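Local coordinates for protein D-alanyl-D-alanine carboxypeptidase (Vibrio cholerae, PDB 5TR7) that probably removes the terminal D-alanine from peptidoglycan precursor peptides, as a serine-type, penicillin-binding carboxypeptidase of the peptidase S11 family, at residues V12-H17 / L156-I161; I45-K50 / R162-E167; E166-Y171 / N196-K201; S172-T177 / L189-S194. All blocks are in the same frame, centred on the assembly; numbering follows the deposited sequence.

Interaction 1: residues V12-H17 / L156-I161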
# COMPACT_ATOMS: atom_id res chain seq x y z
N VAL A 12 5.26 -6.40 12.36
CA VAL A 12 6.62 -6.75 12.03
C VAL A 12 7.43 -5.50 11.86
O VAL A 12 6.92 -4.50 11.38
CB VAL A 12 6.76 -7.71 10.83
CG1 VAL A 12 6.18 -7.12 9.60
CG2 VAL A 12 8.23 -8.00 10.59
N LEU A 13 8.67 -5.54 12.29
CA LEU A 13 9.56 -4.42 12.13
C LEU A 13 10.74 -5.00 11.43
O LEU A 13 11.31 -5.93 11.90
CB LEU A 13 9.95 -3.86 13.47
CG LEU A 13 11.06 -2.83 13.46
CD1 LEU A 13 10.76 -1.75 12.47
CD2 LEU A 13 11.25 -2.25 14.83
N MET A 14 11.11 -4.43 10.31
CA MET A 14 12.20 -4.96 9.51
C MET A 14 13.21 -3.93 9.14
O MET A 14 12.87 -2.81 8.79
CB MET A 14 11.59 -5.56 8.23
CG MET A 14 12.57 -6.02 7.18
SD MET A 14 11.75 -6.59 5.68
CE MET A 14 11.24 -8.22 6.22
N ASP A 15 14.47 -4.33 9.23
CA ASP A 15 15.56 -3.49 8.76
C ASP A 15 15.52 -3.55 7.21
O ASP A 15 15.61 -4.62 6.64
CB ASP A 15 16.91 -4.04 9.27
CG ASP A 15 18.10 -3.49 8.50
OD1 ASP A 15 18.12 -2.32 8.10
OD2 ASP A 15 19.02 -4.29 8.28
N TYR A 16 15.38 -2.40 6.56
CA TYR A 16 15.29 -2.33 5.13
C TYR A 16 16.53 -2.87 4.47
O TYR A 16 16.41 -3.49 3.43
CB TYR A 16 15.06 -0.89 4.60
CG TYR A 16 15.23 -0.77 3.09
CD1 TYR A 16 14.15 -0.97 2.23
CD2 TYR A 16 16.46 -0.46 2.52
CE1 TYR A 16 14.32 -0.90 0.87
CE2 TYR A 16 16.62 -0.36 1.14
CZ TYR A 16 15.54 -0.59 0.33
OH TYR A 16 15.65 -0.55 -1.06
N HIS A 17 17.71 -2.58 5.01
CA HIS A 17 18.96 -2.99 4.36
C HIS A 17 19.16 -4.51 4.25
O HIS A 17 19.28 -5.04 3.15
CB HIS A 17 20.19 -2.34 5.02
CG HIS A 17 20.10 -0.84 5.11
ND1 HIS A 17 19.77 -0.05 4.02
CD2 HIS A 17 20.29 0.01 6.14
CE1 HIS A 17 19.73 1.22 4.39
NE2 HIS A 17 20.03 1.29 5.67
N LEU A 156 6.73 -6.48 0.78
CA LEU A 156 6.16 -5.70 -0.30
C LEU A 156 6.53 -4.23 -0.19
O LEU A 156 6.84 -3.59 -1.19
CB LEU A 156 4.65 -5.90 -0.39
CG LEU A 156 3.89 -5.18 -1.49
CD1 LEU A 156 4.38 -5.59 -2.83
CD2 LEU A 156 2.42 -5.43 -1.41
N GLY A 157 6.42 -3.71 1.01
CA GLY A 157 6.78 -2.30 1.25
C GLY A 157 8.26 -2.10 0.88
O GLY A 157 8.62 -1.13 0.24
N GLN A 158 9.11 -3.02 1.35
CA GLN A 158 10.54 -2.98 1.08
C GLN A 158 10.80 -3.01 -0.44
O GLN A 158 11.63 -2.24 -0.95
CB GLN A 158 11.25 -4.18 1.75
CG GLN A 158 12.74 -4.31 1.46
CD GLN A 158 13.36 -5.62 1.91
OE1 GLN A 158 12.82 -6.69 1.72
NE2 GLN A 158 14.46 -5.51 2.60
N ALA A 159 10.10 -3.90 -1.14
CA ALA A 159 10.26 -4.02 -2.60
C ALA A 159 9.84 -2.77 -3.35
O ALA A 159 10.41 -2.48 -4.41
CB ALA A 159 9.44 -5.20 -3.12
N LEU A 160 8.83 -2.09 -2.83
CA LEU A 160 8.40 -0.85 -3.45
C LEU A 160 9.52 0.18 -3.43
O LEU A 160 9.81 0.84 -4.42
CB LEU A 160 7.18 -0.22 -2.75
CG LEU A 160 5.78 -0.69 -3.07
CD1 LEU A 160 4.80 -0.19 -2.00
CD2 LEU A 160 5.38 -0.32 -4.49
N ILE A 161 10.12 0.35 -2.26
CA ILE A 161 11.23 1.30 -2.11
C ILE A 161 12.43 0.84 -2.89
O ILE A 161 13.10 1.59 -3.54
CB ILE A 161 11.61 1.32 -0.65
CG1 ILE A 161 10.44 1.84 0.18
CG2 ILE A 161 12.91 2.08 -0.44
CD1 ILE A 161 10.62 1.64 1.68
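The backbone oxygen of Y16 takes a hydrogen bond from the side-chain amide of Q158, with NE2 of Q158 2.9 Å from O of Y16 and an N-H...O angle of 150°. The acceptor lies almost in the plane of the Q158 amide, whereas the donor nitrogen is tilted out of the carbonyl plane of Y16. Glutamine suits this buried helix position because its chain, extended beyond CG, carries an amide far enough to serve the backbone where strand 10-15 has just ended. On the way its CG lies against the Y16 ring, 3.7 Å from CD1 of Y16, and ring and amide planes stand 77° apart. Strand 10-15 belongs to the five-stranded antiparallel sheet of the penicillin-binding, beta-lactamase-like fold, and helix 150-163 packs on that sheet; M14, whose CB points at the helix, brings its flexible thioether to 4.1 Å between SD of M14 and OE1 of Q158. The Y16 ring is swung toward the helix with CG trans to the backbone N (chi1 169°). Its CE1 corner meets the gamma-branch methyl of I161 at 3.5 Å (CE1 of Y16 to CG2 of I161), while the backbone O of Q158 sits at the ring edge, near its plane. The beta-branched I161 offers a compact methyl to this aromatic neighbour, and R222 of strand 221-230 touches both Y16 and I161.

Interaction 2: residues I45-K50 / R162-E167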
# COMPACT_ATOMS: atom_id res chain seq x y z
N ILE A 45 2.17 -1.69 -11.39
CA ILE A 45 2.15 -0.47 -12.23
C ILE A 45 3.58 0.13 -12.35
O ILE A 45 4.02 0.52 -13.40
CB ILE A 45 1.18 0.56 -11.65
CG1 ILE A 45 -0.25 0.05 -11.79
CG2 ILE A 45 1.35 1.93 -12.29
CD1 ILE A 45 -1.23 0.88 -10.92
N GLY A 46 4.32 0.13 -11.26
CA GLY A 46 5.69 0.68 -11.24
C GLY A 46 6.60 -0.11 -12.16
O GLY A 46 7.39 0.46 -12.95
N GLN A 47 6.46 -1.43 -12.14
CA GLN A 47 7.26 -2.22 -13.04
C GLN A 47 6.92 -1.95 -14.48
O GLN A 47 7.83 -1.82 -15.32
CB GLN A 47 7.15 -3.68 -12.71
CG GLN A 47 7.88 -4.08 -11.40
CD GLN A 47 9.37 -4.12 -11.56
OE1 GLN A 47 9.88 -3.78 -12.59
NE2 GLN A 47 10.08 -4.60 -10.55
N GLU A 48 5.62 -1.80 -14.79
CA GLU A 48 5.20 -1.54 -16.15
C GLU A 48 5.71 -0.22 -16.65
O GLU A 48 6.08 -0.10 -17.82
CB GLU A 48 3.67 -1.64 -16.34
CG GLU A 48 3.07 -3.00 -16.05
CD GLU A 48 3.56 -4.08 -17.00
OE1 GLU A 48 3.65 -3.86 -18.22
OE2 GLU A 48 3.86 -5.18 -16.54
N VAL A 49 5.69 0.80 -15.79
CA VAL A 49 6.22 2.14 -16.15
C VAL A 49 7.72 2.06 -16.37
O VAL A 49 8.20 2.55 -17.35
CB VAL A 49 5.96 3.16 -15.02
CG1 VAL A 49 6.70 4.48 -15.28
CG2 VAL A 49 4.44 3.36 -14.82
N LYS A 50 8.49 1.39 -15.49
CA LYS A 50 9.93 1.31 -15.69
C LYS A 50 10.31 0.64 -16.96
O LYS A 50 11.26 1.04 -17.60
CB LYS A 50 10.64 0.46 -14.67
CG LYS A 50 10.80 1.05 -13.31
CD LYS A 50 11.99 0.29 -12.63
CE LYS A 50 11.77 -1.22 -12.63
NZ LYS A 50 12.64 -1.83 -11.62
N ARG A 162 12.67 -0.45 -2.87
CA ARG A 162 13.86 -0.98 -3.55
C ARG A 162 13.83 -1.06 -5.03
O ARG A 162 14.86 -0.81 -5.68
CB ARG A 162 14.10 -2.43 -3.05
CG ARG A 162 15.36 -3.11 -3.52
CD ARG A 162 14.97 -4.51 -3.97
NE ARG A 162 14.55 -5.38 -2.93
CZ ARG A 162 13.71 -6.41 -3.04
NH1 ARG A 162 12.96 -6.73 -4.09
NH2 ARG A 162 13.49 -7.11 -1.97
N ASP A 163 12.71 -1.51 -5.57
CA ASP A 163 12.64 -1.85 -7.04
C ASP A 163 11.94 -0.82 -7.87
O ASP A 163 12.26 -0.68 -9.03
CB ASP A 163 11.89 -3.18 -7.25
CG ASP A 163 12.45 -4.34 -6.46
OD1 ASP A 163 13.65 -4.35 -6.24
OD2 ASP A 163 11.72 -5.36 -6.23
N VAL A 164 10.97 -0.10 -7.28
CA VAL A 164 10.21 0.96 -8.03
C VAL A 164 10.25 2.35 -7.31
O VAL A 164 9.20 2.89 -6.89
CB VAL A 164 8.81 0.49 -8.35
CG1 VAL A 164 8.88 -0.70 -9.38
CG2 VAL A 164 8.06 0.08 -7.10
N PRO A 165 11.45 2.92 -7.18
CA PRO A 165 11.60 4.22 -6.42
C PRO A 165 10.70 5.38 -6.90
O PRO A 165 10.15 6.09 -6.10
CB PRO A 165 13.10 4.54 -6.48
CG PRO A 165 13.69 3.58 -7.59
CD PRO A 165 12.71 2.41 -7.78
N GLU A 166 10.49 5.48 -8.20
CA GLU A 166 9.62 6.51 -8.81
C GLU A 166 8.21 6.30 -8.41
O GLU A 166 7.46 7.26 -8.29
CB GLU A 166 9.77 6.62 -10.31
CG GLU A 166 11.19 7.11 -10.77
CD GLU A 166 11.66 8.46 -10.24
OE1 GLU A 166 10.83 9.37 -10.18
OE2 GLU A 166 12.80 8.59 -9.68
N GLU A 167 7.84 5.06 -8.17
CA GLU A 167 6.51 4.81 -7.69
C GLU A 167 6.50 5.14 -6.22
O GLU A 167 5.57 5.78 -5.76
CB GLU A 167 6.09 3.35 -7.79
CG GLU A 167 5.17 2.85 -8.83
CD GLU A 167 3.84 3.60 -9.09
OE1 GLU A 167 2.60 3.26 -8.70
OE2 GLU A 167 4.18 4.42 -9.96
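G46 and E167 meet where the backbones come closest: CG of E167 rests 3.3 Å from CA of G46. Glycine suits the spot: with no side chain, it lets the E167 chain and V164 close directly on the helix backbone. The V164 methyl CG1 lies beside the same turn of helix, 3.6 Å from the carbonyl C of G46, and also touches the CG and CD of Q47, whose chain crosses that of the valine at about a right angle. At the exposed border K50 bends at chi3 (-55°) and brings its ammonium to the backbone, with NZ of K50 2.9 Å from O of D163 in a hydrogen bond; a long, flexible lysine can span the gap to this carbonyl at the end of helix 150-163.

A second shell fixes the polar groups. Y43 hydroxyl bonds both OD2 of D163 and NE2 of Q47, and the D163 carboxylate forms a salt bridge with R162 (NH1 of R162 to OD2 of D163, 2.8 Å). V164 links two helices: it is the first residue to leave helical geometry after helix 150-163 and the N-cap residue of helix 165-168. Helix 37-50 thus packs against this helix-helix junction, with I45 and E167 reaching on to helix 87-95.

Interaction 3: residues E166-Y171 / N196-K201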
# COMPACT_ATOMS: atom_id res chain seq x y z
N GLU A 166 10.49 5.48 -8.20
CA GLU A 166 9.62 6.51 -8.81
C GLU A 166 8.21 6.30 -8.41
O GLU A 166 7.46 7.26 -8.29
CB GLU A 166 9.77 6.62 -10.31
CG GLU A 166 11.19 7.11 -10.77
CD GLU A 166 11.66 8.46 -10.24
OE1 GLU A 166 10.83 9.37 -10.18
OE2 GLU A 166 12.80 8.59 -9.68
N GLU A 167 7.84 5.06 -8.17
CA GLU A 167 6.51 4.81 -7.69
C GLU A 167 6.50 5.14 -6.22
O GLU A 167 5.57 5.78 -5.76
CB GLU A 167 6.09 3.35 -7.79
CG GLU A 167 5.17 2.85 -8.83
CD GLU A 167 3.84 3.60 -9.09
OE1 GLU A 167 2.60 3.26 -8.70
OE2 GLU A 167 4.18 4.42 -9.96
N TYR A 168 7.54 4.71 -5.47
CA TYR A 168 7.58 4.91 -4.00
C TYR A 168 7.55 6.37 -3.60
O TYR A 168 6.98 6.70 -2.57
CB TYR A 168 8.82 4.25 -3.37
CG TYR A 168 8.80 4.40 -1.88
CD1 TYR A 168 7.88 3.71 -1.14
CD2 TYR A 168 9.67 5.30 -1.21
CE1 TYR A 168 7.79 3.89 0.21
CE2 TYR A 168 9.54 5.52 0.15
CZ TYR A 168 8.60 4.78 0.84
OH TYR A 168 8.45 4.86 2.18
N ALA A 169 8.14 7.23 -4.42
CA ALA A 169 8.18 8.66 -4.07
C ALA A 169 6.79 9.22 -3.92
O ALA A 169 6.53 10.10 -3.08
CB ALA A 169 8.93 9.48 -5.11
N ILE A 170 5.87 8.63 -4.65
CA ILE A 170 4.52 9.14 -4.62
C ILE A 170 3.82 8.96 -3.24
O ILE A 170 2.93 9.70 -2.93
CB ILE A 170 3.71 8.56 -5.77
CG1 ILE A 170 4.36 8.91 -7.13
CG2 ILE A 170 2.28 9.10 -5.78
CD1 ILE A 170 3.68 8.19 -8.31
N TYR A 171 4.31 8.03 -2.40
CA TYR A 171 3.69 7.73 -1.14
C TYR A 171 3.87 8.84 -0.10
O TYR A 171 3.20 8.84 0.96
CB TYR A 171 4.17 6.38 -0.66
CG TYR A 171 3.59 5.18 -1.42
CD1 TYR A 171 4.14 4.68 -2.58
CD2 TYR A 171 2.49 4.55 -0.95
CE1 TYR A 171 3.58 3.57 -3.23
CE2 TYR A 171 1.91 3.46 -1.55
CZ TYR A 171 2.47 2.95 -2.68
OH TYR A 171 1.83 1.90 -3.20
N ASN A 196 11.33 11.10 9.90
CA ASN A 196 11.33 11.14 8.46
C ASN A 196 10.63 9.88 7.92
O ASN A 196 11.26 8.93 7.47
CB ASN A 196 12.75 11.30 7.90
CG ASN A 196 13.53 12.49 8.56
OD1 ASN A 196 13.63 13.61 7.99
ND2 ASN A 196 14.01 12.28 9.81
N VAL A 197 9.32 9.88 8.02
CA VAL A 197 8.44 8.84 7.52
C VAL A 197 8.03 9.27 6.14
O VAL A 197 7.48 10.36 5.94
CB VAL A 197 7.19 8.76 8.38
CG1 VAL A 197 6.26 7.69 7.83
CG2 VAL A 197 7.57 8.45 9.82
N ASP A 198 8.33 8.45 5.14
CA ASP A 198 8.03 8.79 3.77
C ASP A 198 7.12 7.74 3.07
O ASP A 198 7.01 7.71 1.86
CB ASP A 198 9.37 9.06 3.02
CG ASP A 198 10.26 7.83 2.96
OD1 ASP A 198 9.82 6.74 3.44
OD2 ASP A 198 11.41 7.96 2.45
N GLY A 199 6.46 6.90 3.86
CA GLY A 199 5.52 5.92 3.36
C GLY A 199 4.92 5.14 4.53
O GLY A 199 5.28 5.37 5.68
N ILE A 200 4.09 4.15 4.27
CA ILE A 200 3.73 3.74 2.93
C ILE A 200 2.23 3.78 2.70
O ILE A 200 1.72 4.64 2.01
CB ILE A 200 4.26 2.33 2.62
CG1 ILE A 200 5.72 2.20 3.04
CG2 ILE A 200 4.05 1.96 1.16
CD1 ILE A 200 6.42 0.93 2.51
N LYS A 201 1.50 2.86 3.28
CA LYS A 201 0.10 2.78 2.98
C LYS A 201 -0.71 2.37 4.18
O LYS A 201 -0.39 1.52 4.95
CB LYS A 201 -0.09 1.72 1.88
CG LYS A 201 -1.50 1.58 1.30
CD LYS A 201 -1.78 2.75 0.40
CE LYS A 201 -3.21 2.74 -0.13
NZ LYS A 201 -4.27 3.13 0.85
O HOH W 1 7.87 8.48 -0.64
O HOH W 2 2.28 7.16 2.90
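Y168 and Y171, about one turn apart in segment 166-171, present their rings differently to strand 196-205, an outermost strand of the five-stranded sheet in this penicillin-binding fold. The Y168 ring meets the strand with its edge: CG is trans to the backbone N (chi1 -177°), and the hydroxyl donates to D198, OH of Y168 lying 2.6 Å from OD1 of D198. The ring and carboxylate planes are 77° apart, and the hydroxyl approaches from above the carboxylate plane. Tyrosine suits this buried place by joining an apolar ring, whose CE1 packs 3.9 Å from CG1 of I200, to a hydroxyl that can donate to the aspartate. D198 has a second partner in R222, a salt bridge through OD2, which would be expected to favour its charged form.

Y171 instead offers a face. The I200 methyl CG2 lies over it in a CH-pi contact, 4.0 Å from the ring centroid and 25° off the normal, while CD of K201 stays at the ring edge. The Y171 hydroxyl bonds to S42 of helix 37-50. G199, with no side chain, lets the Y168 hydroxyl come close to the strand backbone. I200 and K201 form a classic beta bulge opposite V213, and K201, the predicted substrate-binding lysine, bonds through NZ to S98. One water gives its protons to O of Y171 and O of I200, each at 2.7 Å.

Interaction 4: residues S172-T177 / L189-S194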
# COMPACT_ATOMS: atom_id res chain seq x y z
N SER A 172 4.78 9.78 -0.37
CA SER A 172 4.98 10.86 0.58
C SER A 172 4.24 12.10 0.19
O SER A 172 4.32 13.10 0.91
CB SER A 172 6.43 11.13 0.84
OG SER A 172 7.04 11.36 -0.36
N GLU A 173 3.47 12.05 -0.90
CA GLU A 173 2.62 13.17 -1.31
C GLU A 173 1.43 13.15 -0.35
O GLU A 173 0.83 12.11 -0.10
CB GLU A 173 2.26 13.12 -2.80
CG GLU A 173 3.50 13.23 -3.70
CD GLU A 173 3.19 13.17 -5.21
OE1 GLU A 173 2.04 13.37 -5.68
OE2 GLU A 173 4.16 12.89 -5.97
N GLN A 174 1.13 14.30 0.21
CA GLN A 174 0.11 14.45 1.27
C GLN A 174 -1.30 14.60 0.81
O GLN A 174 -2.26 14.43 1.64
CB GLN A 174 0.49 15.68 2.12
CG GLN A 174 1.77 15.41 2.91
CD GLN A 174 2.15 16.52 3.89
OE1 GLN A 174 1.65 17.62 3.88
NE2 GLN A 174 3.04 16.19 4.75
N LYS A 175 -1.45 14.99 -0.45
CA LYS A 175 -2.80 15.16 -0.97
C LYS A 175 -2.84 15.13 -2.46
O LYS A 175 -1.83 15.22 -3.11
CB LYS A 175 -3.35 16.50 -0.52
CG LYS A 175 -2.63 17.72 -1.03
CD LYS A 175 -3.07 18.87 -0.06
CE LYS A 175 -2.51 20.22 -0.39
NZ LYS A 175 -3.20 20.81 -1.57
N PHE A 176 -4.04 15.01 -2.97
CA PHE A 176 -4.23 14.97 -4.39
C PHE A 176 -5.64 15.39 -4.66
O PHE A 176 -6.56 14.97 -3.96
CB PHE A 176 -4.04 13.57 -4.94
CG PHE A 176 -4.16 13.48 -6.41
CD1 PHE A 176 -3.26 14.15 -7.22
CD2 PHE A 176 -5.09 12.62 -6.98
CE1 PHE A 176 -3.37 14.04 -8.61
CE2 PHE A 176 -5.18 12.48 -8.36
CZ PHE A 176 -4.35 13.20 -9.18
N THR A 177 -5.76 16.23 -5.67
CA THR A 177 -6.99 16.72 -6.19
C THR A 177 -7.30 16.15 -7.60
O THR A 177 -6.46 16.17 -8.50
CB THR A 177 -6.89 18.24 -6.30
OG1 THR A 177 -6.61 18.75 -5.02
CG2 THR A 177 -8.21 18.86 -6.83
N LEU A 189 1.53 9.97 9.83
CA LEU A 189 2.95 10.08 10.16
C LEU A 189 3.75 10.90 9.18
O LEU A 189 4.84 11.38 9.53
CB LEU A 189 3.58 8.71 10.38
CG LEU A 189 3.16 7.97 11.67
CD1 LEU A 189 3.92 6.68 11.68
CD2 LEU A 189 3.44 8.74 12.97
N LEU A 190 3.20 11.15 7.99
CA LEU A 190 3.89 12.02 7.00
C LEU A 190 4.05 13.45 7.53
O LEU A 190 4.91 14.15 7.07
CB LEU A 190 3.10 12.07 5.73
CG LEU A 190 3.05 10.77 4.92
CD1 LEU A 190 2.06 10.95 3.76
CD2 LEU A 190 4.43 10.35 4.42
N TRP A 191 3.19 13.85 8.49
CA TRP A 191 3.20 15.20 9.07
C TRP A 191 4.06 15.30 10.35
O TRP A 191 4.25 16.39 10.89
CB TRP A 191 1.74 15.60 9.40
CG TRP A 191 0.95 16.08 8.25
CD1 TRP A 191 0.78 17.39 7.90
CD2 TRP A 191 0.23 15.31 7.29
NE1 TRP A 191 -0.02 17.48 6.79
CE2 TRP A 191 -0.36 16.22 6.39
CE3 TRP A 191 -0.01 13.94 7.12
CZ2 TRP A 191 -1.14 15.81 5.31
CZ3 TRP A 191 -0.77 13.54 6.02
CH2 TRP A 191 -1.38 14.46 5.18
N ASP A 192 4.52 14.17 10.86
CA ASP A 192 5.33 14.17 12.07
C ASP A 192 6.70 14.80 11.78
O ASP A 192 7.51 14.30 11.01
CB ASP A 192 5.49 12.76 12.61
CG ASP A 192 6.19 12.70 13.94
OD1 ASP A 192 7.19 13.38 14.20
OD2 ASP A 192 5.72 11.89 14.73
N LYS A 193 6.97 15.87 12.49
CA LYS A 193 8.22 16.62 12.33
C LYS A 193 9.46 16.00 12.96
O LYS A 193 10.56 16.32 12.54
CB LYS A 193 7.98 18.04 12.87
CG LYS A 193 7.10 18.78 11.86
CD LYS A 193 6.24 19.86 12.49
CE LYS A 193 5.08 19.21 13.25
NZ LYS A 193 4.26 20.19 14.03
N SER A 194 9.30 15.24 14.04
CA SER A 194 10.41 14.57 14.70
C SER A 194 10.96 13.38 13.89
O SER A 194 12.04 12.91 14.20
CB SER A 194 10.04 14.08 16.12
OG SER A 194 9.02 13.08 16.12
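Q174 lays its side chain over one face of the W191 indole. The amide carbon CD of Q174 sits 3.5 Å above the ring plane, offset toward the rim, and the amide and indole planes are only 22° apart, so the two flat groups stack. Nearer the backbone, CG of Q174 makes a CH-pi contact 4.1 Å from the centroid of the six-membered ring, 22° off its normal, and CB touches the same benzo side at CZ2 of W191, 3.6 Å away. The chain, extended beyond CG (chi2 -174°), lets glutamine run methylenes and amide in one line across the indole.

Beside this stack, L190 points its branched end at the turn before strand 175-178: CD2 of L190 is 3.9 Å from CA of S172, and CD1 approaches the backbone O of E173. Leucine supplies an apolar branch that packs on the backbone of S172 and E173, while the S172 hydroxyl is occupied by the carbonyl of A169. L190 and W191 belong to a 3-10 segment that ends at W191, in the loop leading from the small hairpin 175-184 to strand 196-205. Y184 of that hairpin also touches W191, and E173 is tied to R92 by a salt bridge.

OE1 of Q174 and NE1 of W191 are 3.4 Å apart, but their angle is poor for a hydrogen bond, so the pair is held by stacking and dispersion rather than by a directional polar bond.

In the fold
Interactions 1, 2 and 3 are buried contacts, whereas interaction 4 lies on the surface. Helix 150-163 serves interactions 1 and 2, where Y16 OH approaches R162; helix 165-168 carries interactions 2 and 3, which share E166 and E167. Interactions 1 and 3 bring this helical layer to the same five-stranded sheet, at different strands, and I161 packs on Y168 between them. Interaction 4 is nested within the chain loop closed by interaction 3, and L190 touches V197. The chemistry follows location: side-chain hydrogen bonds to a carbonyl in interactions 1 and 2, a tyrosine-aspartate bond, a CH-pi contact and two bridging waters in interaction 3, whose strand also carries K201, and amide-indole stacking in interaction 4.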